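Local atomic coordinates of Mlr3007 protein (Mesorhizobium loti, PDB entry 3QQM), a protein that probably acts as a pyridoxal 5'-phosphate-dependent aminotransferase, transferring the amino group of leucine, isoleucine or valine to 2-oxoglutarate. Residues A[16-21]-A[45-50]; A[100-105]-A[130-135]; A[107-112]-A[143-148]. One frame throughout, in Å; residues are numbered along the deposited sequence.

Interaction 1: residues A[16-21]-A[45-50]. With EDO (1,2-ethanediol), chain Q.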
loop_
_atom_site.group_PDB
_atom_site.type_symbol
_atom_site.label_atom_id
_atom_site.label_comp_id
_atom_site.label_asym_id
_atom_site.label_seq_id
_atom_site.Cartn_x
_atom_site.Cartn_y
_atom_site.Cartn_z
ATOM N N PHE A 16 7.182 8.199 14.304
ATOM C CA PHE A 16 7.102 7.334 13.127
ATOM C C PHE A 16 7.978 7.839 11.969
ATOM O O PHE A 16 8.502 8.931 12.017
ATOM C CB PHE A 16 5.659 7.206 12.676
ATOM C CG PHE A 16 5.048 8.494 12.322
ATOM C CD1 PHE A 16 5.205 9.018 11.046
ATOM C CD2 PHE A 16 4.323 9.218 13.274
ATOM C CE1 PHE A 16 4.658 10.232 10.725
ATOM C CE2 PHE A 16 3.756 10.432 12.953
ATOM C CZ PHE A 16 3.909 10.943 11.687
ATOM N N GLU A 17 8.118 7.007 10.951
ATOM C CA GLU A 17 8.875 7.323 9.774
ATOM C C GLU A 17 7.964 7.201 8.577
ATOM O O GLU A 17 6.946 6.520 8.640
ATOM C CB GLU A 17 10.045 6.343 9.594
ATOM C CG GLU A 17 11.016 6.354 10.753
ATOM C CD GLU A 17 12.165 5.358 10.614
ATOM O OE1 GLU A 17 12.361 4.790 9.531
ATOM O OE2 GLU A 17 12.888 5.169 11.600
ATOM N N LEU A 18 8.294 7.914 7.509
ATOM C CA LEU A 18 7.543 7.810 6.262
ATOM C C LEU A 18 8.202 6.700 5.466
ATOM O O LEU A 18 9.426 6.569 5.466
ATOM C CB LEU A 18 7.543 9.127 5.486
ATOM C CG LEU A 18 6.730 10.212 6.192
ATOM C CD1 LEU A 18 6.920 11.581 5.547
ATOM C CD2 LEU A 18 5.229 9.811 6.225
ATOM N N ILE A 19 7.385 5.926 4.777
ATOM C CA ILE A 19 7.839 4.783 4.021
ATOM C C ILE A 19 7.301 4.742 2.583
ATOM O O ILE A 19 6.167 5.163 2.300
ATOM C CB ILE A 19 7.356 3.493 4.758
ATOM C CG1 ILE A 19 7.937 3.429 6.176
ATOM C CG2 ILE A 19 7.721 2.217 3.993
ATOM C CD1 ILE A 19 9.449 3.386 6.196
ATOM N N GLU A 20 8.132 4.240 1.681
ATOM C CA GLU A 20 7.766 4.029 0.266
ATOM C C GLU A 20 8.377 2.693 -0.142
ATOM O O GLU A 20 9.569 2.455 0.090
ATOM C CB GLU A 20 8.267 5.146 -0.661
ATOM C CG GLU A 20 7.599 6.491 -0.461
ATOM C CD GLU A 20 6.128 6.502 -0.873
ATOM O OE1 GLU A 20 5.730 5.671 -1.752
ATOM O OE2 GLU A 20 5.373 7.347 -0.340
ATOM N N THR A 21 7.543 1.829 -0.730
ATOM C CA THR A 21 7.954 0.524 -1.180
ATOM C C THR A 21 7.675 0.480 -2.668
ATOM O O THR A 21 6.517 0.538 -3.105
ATOM C CB THR A 21 7.208 -0.581 -0.426
ATOM O OG1 THR A 21 7.458 -0.430 0.969
ATOM C CG2 THR A 21 7.662 -1.968 -0.884
ATOM N N ALA A 45 6.201 17.269 3.871
ATOM C CA ALA A 45 5.845 18.652 3.964
ATOM C C ALA A 45 4.659 18.858 4.920
ATOM O O ALA A 45 4.698 19.750 5.740
ATOM C CB ALA A 45 5.526 19.212 2.587
ATOM N N GLU A 46 3.619 18.039 4.820
ATOM C CA GLU A 46 2.453 18.201 5.705
ATOM C C GLU A 46 2.689 17.817 7.158
ATOM O O GLU A 46 2.044 18.365 8.066
ATOM C CB GLU A 46 1.301 17.324 5.256
ATOM C CG GLU A 46 0.753 17.583 3.918
ATOM C CD GLU A 46 -0.317 16.554 3.555
ATOM O OE1 GLU A 46 -1.286 16.368 4.375
ATOM O OE2 GLU A 46 -0.180 15.954 2.444
ATOM N N LEU A 47 3.563 16.845 7.370
ATOM C CA LEU A 47 3.808 16.317 8.707
ATOM C C LEU A 47 4.978 16.940 9.456
ATOM O O LEU A 47 5.200 16.614 10.607
ATOM C CB LEU A 47 3.968 14.782 8.626
ATOM C CG LEU A 47 2.713 14.044 8.165
ATOM C CD1 LEU A 47 2.985 12.564 7.980
ATOM C CD2 LEU A 47 1.534 14.261 9.156
ATOM N N GLY A 48 5.730 17.813 8.796
ATOM C CA GLY A 48 6.866 18.485 9.415
ATOM C C GLY A 48 8.159 17.698 9.384
ATOM O O GLY A 48 8.983 17.831 10.257
ATOM N N PHE A 49 8.330 16.844 8.403
ATOM C CA PHE A 49 9.573 16.068 8.290
ATOM C C PHE A 49 10.654 16.819 7.495
ATOM O O PHE A 49 10.367 17.383 6.450
ATOM C CB PHE A 49 9.300 14.726 7.609
ATOM C CG PHE A 49 8.813 13.669 8.521
ATOM C CD1 PHE A 49 7.688 13.863 9.307
ATOM C CD2 PHE A 49 9.434 12.437 8.544
ATOM C CE1 PHE A 49 7.230 12.861 10.159
ATOM C CE2 PHE A 49 8.979 11.421 9.375
ATOM C CZ PHE A 49 7.871 11.627 10.182
ATOM N N ALA A 50 11.883 16.849 7.996
ATOM C CA ALA A 50 12.971 17.458 7.220
ATOM C C ALA A 50 13.123 16.477 6.069
ATOM O O ALA A 50 13.009 15.270 6.276
ATOM C CB ALA A 50 14.259 17.577 8.030
HETATM C C1 EDO Q . 16.047 6.769 9.352
HETATM O O1 EDO Q . 15.876 5.914 10.482
HETATM C C2 EDO Q . 15.182 6.312 8.172
HETATM O O2 EDO Q . 15.009 4.896 8.112
#
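Leu18, near the beginning of strand 17-25, faces Phe49, just past the end of helix 33-47, with their CA atoms 8.7 Å apart, so the two backbones stand off and side chains fill the interval. Gly48, with positive phi, turns the chain out of the helix, and Phe49 follows it with its side chain directed at the strand. One methyl of Leu18 lies over a face of the Phe49 ring: CD1 sits 4.2 Å from the ring centroid and 18° off its normal, a CH-pi contact displaced toward the rim. The far end of the same ring meets Phe16. Phe49 CZ comes within 3.5 Å of Phe16 CE1, yet the planes, 30° apart, are offset until little of one ring covers the other. The edge of Phe49 also meets the backbone of Phe16, CZ lying 3.3 Å from Phe16 O. With its CG set between the backbone N and the carbonyl carbon (chi1 60°), Phe16 brings its ring round to the helix end, although its CB does not aim there. Leu47 completes the cluster through a single methyl, CD1, which touches the edge of the Phe16 ring at CE1 and lies 4.0 Å from Leu18 CD2. Were Phe49 replaced by an alanine, Leu18 CD1 would probably lose its aromatic face and a gap open beside Phe16. On the strand's other side Glu17 OE1 accepts a hydrogen bond from an ethanediol, probably of crystallisation origin. The arrangement is plain apolar packing of a helix end on an antiparallel sheet: Leu18 also touches Leu40 and Ala44 of helix 33-47, Phe49 rests on Ala44, and the Leu18 backbone pairs with Leu77 of the adjoining strand 71-78.

Interaction 2: residues A[100-105]-A[130-135]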
loop_
_atom_site.group_PDB
_atom_site.type_symbol
_atom_site.label_atom_id
_atom_site.label_comp_id
_atom_site.label_asym_id
_atom_site.label_seq_id
_atom_site.Cartn_x
_atom_site.Cartn_y
_atom_site.Cartn_z
ATOM N N ILE A 100 -6.139 -15.382 -1.141
ATOM C CA ILE A 100 -7.318 -15.595 -0.330
ATOM C C ILE A 100 -7.421 -14.441 0.646
ATOM O O ILE A 100 -6.440 -14.111 1.319
ATOM C CB ILE A 100 -7.222 -16.896 0.498
ATOM C CG1 ILE A 100 -6.984 -18.120 -0.400
ATOM C CG2 ILE A 100 -8.494 -17.088 1.338
ATOM C CD1 ILE A 100 -6.821 -19.413 0.384
ATOM N N LEU A 101 -8.600 -13.825 0.722
ATOM C CA LEU A 101 -8.822 -12.702 1.634
ATOM C C LEU A 101 -9.764 -13.082 2.733
ATOM O O LEU A 101 -10.671 -13.878 2.514
ATOM C CB LEU A 101 -9.452 -11.517 0.890
ATOM C CG LEU A 101 -8.732 -11.060 -0.354
ATOM C CD1 LEU A 101 -9.506 -9.942 -1.005
ATOM C CD2 LEU A 101 -7.326 -10.617 -0.014
ATOM N N ARG A 102 -9.564 -12.471 3.902
ATOM C CA ARG A 102 -10.434 -12.644 5.060
ATOM C C ARG A 102 -10.632 -11.256 5.701
ATOM O O ARG A 102 -9.794 -10.345 5.525
ATOM C CB ARG A 102 -9.833 -13.589 6.102
ATOM C CG ARG A 102 -9.430 -14.953 5.592
ATOM C CD ARG A 102 -10.583 -15.797 5.233
ATOM N NE ARG A 102 -11.286 -16.246 6.437
ATOM C CZ ARG A 102 -11.064 -17.409 7.059
ATOM N NH1 ARG A 102 -10.150 -18.276 6.610
ATOM N NH2 ARG A 102 -11.760 -17.699 8.140
ATOM N N LEU A 103 -11.715 -11.111 6.463
ATOM C CA LEU A 103 -12.034 -9.863 7.139
ATOM C C LEU A 103 -11.542 -9.860 8.572
ATOM O O LEU A 103 -11.855 -10.767 9.363
ATOM C CB LEU A 103 -13.541 -9.647 7.163
ATOM C CG LEU A 103 -14.081 -8.396 7.864
ATOM C CD1 LEU A 103 -13.661 -7.129 7.136
ATOM C CD2 LEU A 103 -15.606 -8.493 7.954
ATOM N N ALA A 104 -10.771 -8.842 8.909
ATOM C CA ALA A 104 -10.285 -8.703 10.258
ATOM C C ALA A 104 -11.375 -8.101 11.111
ATOM O O ALA A 104 -12.229 -7.385 10.602
ATOM C CB ALA A 104 -9.060 -7.766 10.307
ATOM N N ARG A 105 -11.344 -8.408 12.401
ATOM C CA ARG A 105 -12.288 -7.817 13.355
ATOM C C ARG A 105 -11.719 -6.455 13.714
ATOM O O ARG A 105 -12.432 -5.568 14.129
ATOM C CB ARG A 105 -12.490 -8.661 14.634
ATOM C CG ARG A 105 -11.306 -8.681 15.580
ATOM C CD ARG A 105 -11.658 -9.298 16.934
ATOM N NE ARG A 105 -12.028 -10.709 16.863
ATOM C CZ ARG A 105 -11.152 -11.712 16.936
ATOM N NH1 ARG A 105 -9.845 -11.457 17.044
ATOM N NH2 ARG A 105 -11.580 -12.973 16.872
ATOM N N SER A 130 -2.088 -10.331 12.297
ATOM C CA SER A 130 -1.880 -11.384 13.279
ATOM C C SER A 130 -3.152 -12.219 13.570
ATOM O O SER A 130 -3.070 -13.262 14.183
ATOM C CB SER A 130 -1.341 -10.795 14.589
ATOM O OG SER A 130 -2.381 -10.142 15.300
ATOM N N GLU A 131 -4.311 -11.758 13.125
ATOM C CA GLU A 131 -5.545 -12.490 13.345
ATOM C C GLU A 131 -5.647 -13.783 12.541
ATOM O O GLU A 131 -6.404 -14.664 12.920
ATOM C CB GLU A 131 -6.761 -11.645 12.965
ATOM C CG GLU A 131 -6.909 -10.372 13.757
ATOM C CD GLU A 131 -8.203 -9.637 13.442
ATOM O OE1 GLU A 131 -9.210 -10.316 13.143
ATOM O OE2 GLU A 131 -8.222 -8.389 13.525
ATOM N N TYR A 132 -4.920 -13.863 11.424
ATOM C CA TYR A 132 -4.969 -15.015 10.552
ATOM C C TYR A 132 -3.601 -15.538 10.142
ATOM O O TYR A 132 -2.668 -14.764 9.947
ATOM C CB TYR A 132 -5.707 -14.642 9.269
ATOM C CG TYR A 132 -7.144 -14.255 9.463
ATOM C CD1 TYR A 132 -8.093 -15.206 9.701
ATOM C CD2 TYR A 132 -7.560 -12.937 9.344
ATOM C CE1 TYR A 132 -9.409 -14.874 9.874
ATOM C CE2 TYR A 132 -8.883 -12.600 9.516
ATOM C CZ TYR A 132 -9.798 -13.585 9.775
ATOM O OH TYR A 132 -11.119 -13.283 9.945
ATOM N N LEU A 133 -3.514 -16.858 9.957
ATOM C CA LEU A 133 -2.293 -17.511 9.496
ATOM C C LEU A 133 -2.184 -17.304 7.994
ATOM O O LEU A 133 -3.197 -17.076 7.324
ATOM C CB LEU A 133 -2.337 -18.991 9.791
ATOM C CG LEU A 133 -2.346 -19.379 11.268
ATOM C CD1 LEU A 133 -2.768 -20.836 11.472
ATOM C CD2 LEU A 133 -0.984 -19.102 11.888
ATOM N N VAL A 134 -0.963 -17.433 7.454
ATOM C CA VAL A 134 -0.737 -17.245 6.013
ATOM C C VAL A 134 -1.623 -18.206 5.222
ATOM O O VAL A 134 -2.143 -17.831 4.179
ATOM C CB VAL A 134 0.759 -17.453 5.583
ATOM C CG1 VAL A 134 0.959 -16.991 4.101
ATOM C CG2 VAL A 134 1.708 -16.673 6.484
ATOM N N THR A 135 -1.834 -19.419 5.759
ATOM C CA THR A 135 -2.676 -20.440 5.105
ATOM C C THR A 135 -4.172 -20.135 5.171
ATOM O O THR A 135 -4.967 -20.796 4.497
ATOM C CB THR A 135 -2.492 -21.817 5.741
ATOM O OG1 THR A 135 -2.943 -21.777 7.106
ATOM C CG2 THR A 135 -1.019 -22.269 5.668
#
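Tyr132 and Arg102 each carry CG anti to the carbonyl carbon (chi1 -63° for the tyrosine), which sends the tyrosine ring across to strand 99-103 and the arginine chain toward the ring. Arg102 then bends twice, at chi2 and chi3, folding its guanidinium back beside the tyrosine. Its CB lies over one face of the ring, 3.8 Å from the centroid, in a CH-pi contact, while Tyr132 CE1 sits over a face of the guanidinium near its rim. These two flat groups are inclined by 44°, so they do not stack. Beyond the ring, the tyrosine OH donates a hydrogen bond of 2.7 Å to Leu103 O, approaching from above the carbonyl plane. Face and hydroxyl together fix both the position and the tilt of the ring against residues 102-103. Next door, Glu131 stretches its carboxylate to the last part of segment 100-105. Arg105 N donates to Glu131 OE1 over 3.0 Å, nearly straight at 172° and on the syn lone pair. The methyl of Ala104 packs on the other oxygen, with CB 3.4 Å from Glu131 OE2. In one of two conformers of Arg105, Glu131 OE1 lies over a face of its guanidinium, the planes nearly parallel, but no N-H is directed at the oxygen. Tyr132 rests as well on Val140 of the neighbouring strand 139-143, which ties the loop after helix 123-130 to two strands. Chemically, this surface contact uses side chains of the loop to bind backbone groups of residues 103-105: a tyrosine hydroxyl serves a carbonyl, and a carboxylate serves a neutral amide, its second oxygen, OE2, being held by the hydroxyl of Thr106.

Interaction 3: residues A[107-112]-A[143-148]; sequences RLDSQN and ANERGE
Two type I beta turns, Asp109 to Asn112 and Asn144 to Gly147, meet here, each begun by a residue whose side chain forms an Asx turn. Leading into them, Leu108 N donates to Ala143 O over 3.0 Å, a backbone hydrogen bond that joins the segments. Arg107 runs beside it: in the conformer given here, CD passes 3.2 Å from Ala143 O, and the guanidinium lays one face on Ala143 CB. Glu145 holds Ser110 by its backbone, OE1 accepting from Ser110 N at 3.0 Å on the syn side. Ser110 OG also lies toward Glu145 OE2, at a separation too short to be trusted in detail. The carboxylate gets there because CG lies between the backbone N and the carbonyl carbon (chi1 68°) and the chain bends again at chi2, doubling back to the facing turn. Arg146 NH1 forms a salt bridge with Glu145 OE2, while its NH2 gives a weak bond to Ser110 OG; the salt bridge probably eases the closeness of Glu145 OE2 to Asp109 OD1, 4.1 Å away. Within its own segment, Asn144 OD1 receives Arg146 N and Glu148 N from opposite faces of its amide plane. Its ND2 donates to Glu148 OE1, almost straight at 173°, and to Cys173 O, and together these bonds hold the amide's rotation. The second turn lies in the connection of the beta hairpin formed by strands 139-143 and 149-152 at the border of the mixed sheet, where Leu108 packs on Cys150 and Glu151, and the first belongs to the loop running from strand 99-103 to helix 123-130.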
loop_
_atom_site.group_PDB
_atom_site.type_symbol
_atom_site.label_atom_id
_atom_site.label_comp_id
_atom_site.label_asym_id
_atom_site.label_seq_id
_atom_site.Cartn_x
_atom_site.Cartn_y
_atom_site.Cartn_z
ATOM N N ARG A 107 -10.846 -2.923 13.421
ATOM C CA ARG A 107 -11.457 -1.838 12.640
ATOM C C ARG A 107 -10.623 -0.549 12.602
ATOM O O ARG A 107 -9.913 -0.233 13.528
ATOM C CB ARG A 107 -12.851 -1.538 13.176
ATOM C CG ARG A 107 -13.795 -2.716 13.038
ATOM C CD ARG A 107 -13.895 -3.154 11.575
ATOM N NE ARG A 107 -14.629 -4.408 11.400
ATOM C CZ ARG A 107 -15.931 -4.469 11.189
ATOM N NH1 ARG A 107 -16.644 -3.346 11.127
ATOM N NH2 ARG A 107 -16.521 -5.646 11.047
ATOM N N LEU A 108 -10.734 0.167 11.491
ATOM C CA LEU A 108 -10.068 1.425 11.288
ATOM C C LEU A 108 -11.065 2.527 11.653
ATOM O O LEU A 108 -12.298 2.343 11.584
ATOM C CB LEU A 108 -9.632 1.610 9.825
ATOM C CG LEU A 108 -8.548 0.659 9.280
ATOM C CD1 LEU A 108 -8.331 0.857 7.804
ATOM C CD2 LEU A 108 -7.289 0.861 10.021
ATOM N N ASP A 109 -10.517 3.668 12.057
ATOM C CA ASP A 109 -11.285 4.834 12.411
ATOM C C ASP A 109 -11.194 5.834 11.248
ATOM O O ASP A 109 -10.125 6.389 10.970
ATOM C CB ASP A 109 -10.734 5.432 13.708
ATOM C CG ASP A 109 -11.436 6.730 14.105
ATOM O OD1 ASP A 109 -12.262 7.227 13.306
ATOM O OD2 ASP A 109 -11.123 7.275 15.194
ATOM N N SER A 110 -12.321 6.107 10.605
ATOM C CA SER A 110 -12.336 7.003 9.445
ATOM C C SER A 110 -11.829 8.406 9.735
ATOM O O SER A 110 -11.479 9.117 8.805
ATOM C CB SER A 110 -13.739 7.102 8.841
ATOM O OG SER A 110 -14.600 7.849 9.670
ATOM N N GLN A 111 -11.817 8.811 11.010
ATOM C CA GLN A 111 -11.357 10.139 11.402
ATOM C C GLN A 111 -9.836 10.197 11.662
ATOM O O GLN A 111 -9.275 11.274 11.901
ATOM C CB GLN A 111 -12.141 10.628 12.637
ATOM C CG GLN A 111 -13.674 10.655 12.410
ATOM C CD GLN A 111 -14.058 11.460 11.146
ATOM O OE1 GLN A 111 -13.636 12.616 10.964
ATOM N NE2 GLN A 111 -14.837 10.829 10.255
ATOM N N ASN A 112 -9.173 9.049 11.624
ATOM C CA ASN A 112 -7.730 8.993 11.851
ATOM C C ASN A 112 -7.028 9.528 10.580
ATOM O O ASN A 112 -6.956 8.846 9.589
ATOM C CB ASN A 112 -7.328 7.565 12.193
ATOM C CG ASN A 112 -5.860 7.420 12.430
ATOM O OD1 ASN A 112 -5.078 8.347 12.175
ATOM N ND2 ASN A 112 -5.458 6.252 12.911
ATOM N N ALA A 143 -12.250 -3.003 7.764
ATOM C CA ALA A 143 -13.392 -2.124 7.535
ATOM C C ALA A 143 -13.355 -1.022 8.592
ATOM O O ALA A 143 -12.611 -1.113 9.523
ATOM C CB ALA A 143 -14.716 -2.903 7.615
ATOM N N ASN A 144 -14.162 0.021 8.423
ATOM C CA ASN A 144 -14.206 1.136 9.367
ATOM C C ASN A 144 -15.417 1.053 10.299
ATOM O O ASN A 144 -16.122 0.055 10.294
ATOM C CB ASN A 144 -14.183 2.465 8.610
ATOM C CG ASN A 144 -15.433 2.693 7.752
ATOM O OD1 ASN A 144 -16.470 2.007 7.911
ATOM N ND2 ASN A 144 -15.348 3.677 6.847
ATOM N N GLU A 145 -15.676 2.122 11.070
ATOM C CA GLU A 145 -16.798 2.127 12.061
ATOM C C GLU A 145 -18.188 2.010 11.462
ATOM O O GLU A 145 -19.149 1.821 12.176
ATOM C CB GLU A 145 -16.734 3.341 13.031
ATOM C CG GLU A 145 -16.978 4.748 12.467
ATOM C CD GLU A 145 -15.814 5.354 11.631
ATOM O OE1 GLU A 145 -14.877 4.631 11.206
ATOM O OE2 GLU A 145 -15.852 6.572 11.404
ATOM N N ARG A 146 -18.285 2.153 10.146
ATOM C CA ARG A 146 -19.561 2.031 9.420
ATOM C C ARG A 146 -19.610 0.750 8.571
ATOM O O ARG A 146 -20.479 0.582 7.727
ATOM C CB ARG A 146 -19.813 3.296 8.600
ATOM C CG ARG A 146 -20.095 4.497 9.522
ATOM C CD ARG A 146 -20.374 5.786 8.796
ATOM N NE ARG A 146 -19.212 6.196 8.026
ATOM C CZ ARG A 146 -18.168 6.872 8.515
ATOM N NH1 ARG A 146 -18.107 7.210 9.800
ATOM N NH2 ARG A 146 -17.157 7.186 7.716
ATOM N N GLY A 147 -18.687 -0.173 8.861
ATOM C CA GLY A 147 -18.615 -1.471 8.180
ATOM C C GLY A 147 -18.285 -1.422 6.704
ATOM O O GLY A 147 -18.605 -2.349 5.961
ATOM N N GLU A 148 -17.647 -0.338 6.288
ATOM C CA GLU A 148 -17.254 -0.136 4.916
ATOM C C GLU A 148 -15.829 -0.626 4.772
ATOM O O GLU A 148 -14.965 -0.293 5.575
ATOM C CB GLU A 148 -17.369 1.361 4.568
ATOM C CG GLU A 148 -18.822 1.878 4.733
ATOM C CD GLU A 148 -18.965 3.390 4.837
ATOM O OE1 GLU A 148 -17.950 4.124 5.010
ATOM O OE2 GLU A 148 -20.135 3.829 4.787
#

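Interaction 1 is buried and apolar, joining a helix end to the four-stranded antiparallel sheet; interactions 2 and 3 lie by the mixed sheet, on the surface and partly buried, and rely on polar bonds. Interactions 2 and 3 share elements: the chain leaving strand 99-103 supplies first one contact, then the other, their segments alternate along the sequence, and segments 130-135 and 143-148 flank strand 139-143 in sequence. In interaction 2 side chains mostly serve backbone groups, whereas interaction 3 adds a charged network between turns. The centre of interaction 1 is about 29 Å from that of interaction 2, but its nearest atoms come within about 9 Å of interaction 3, without touching.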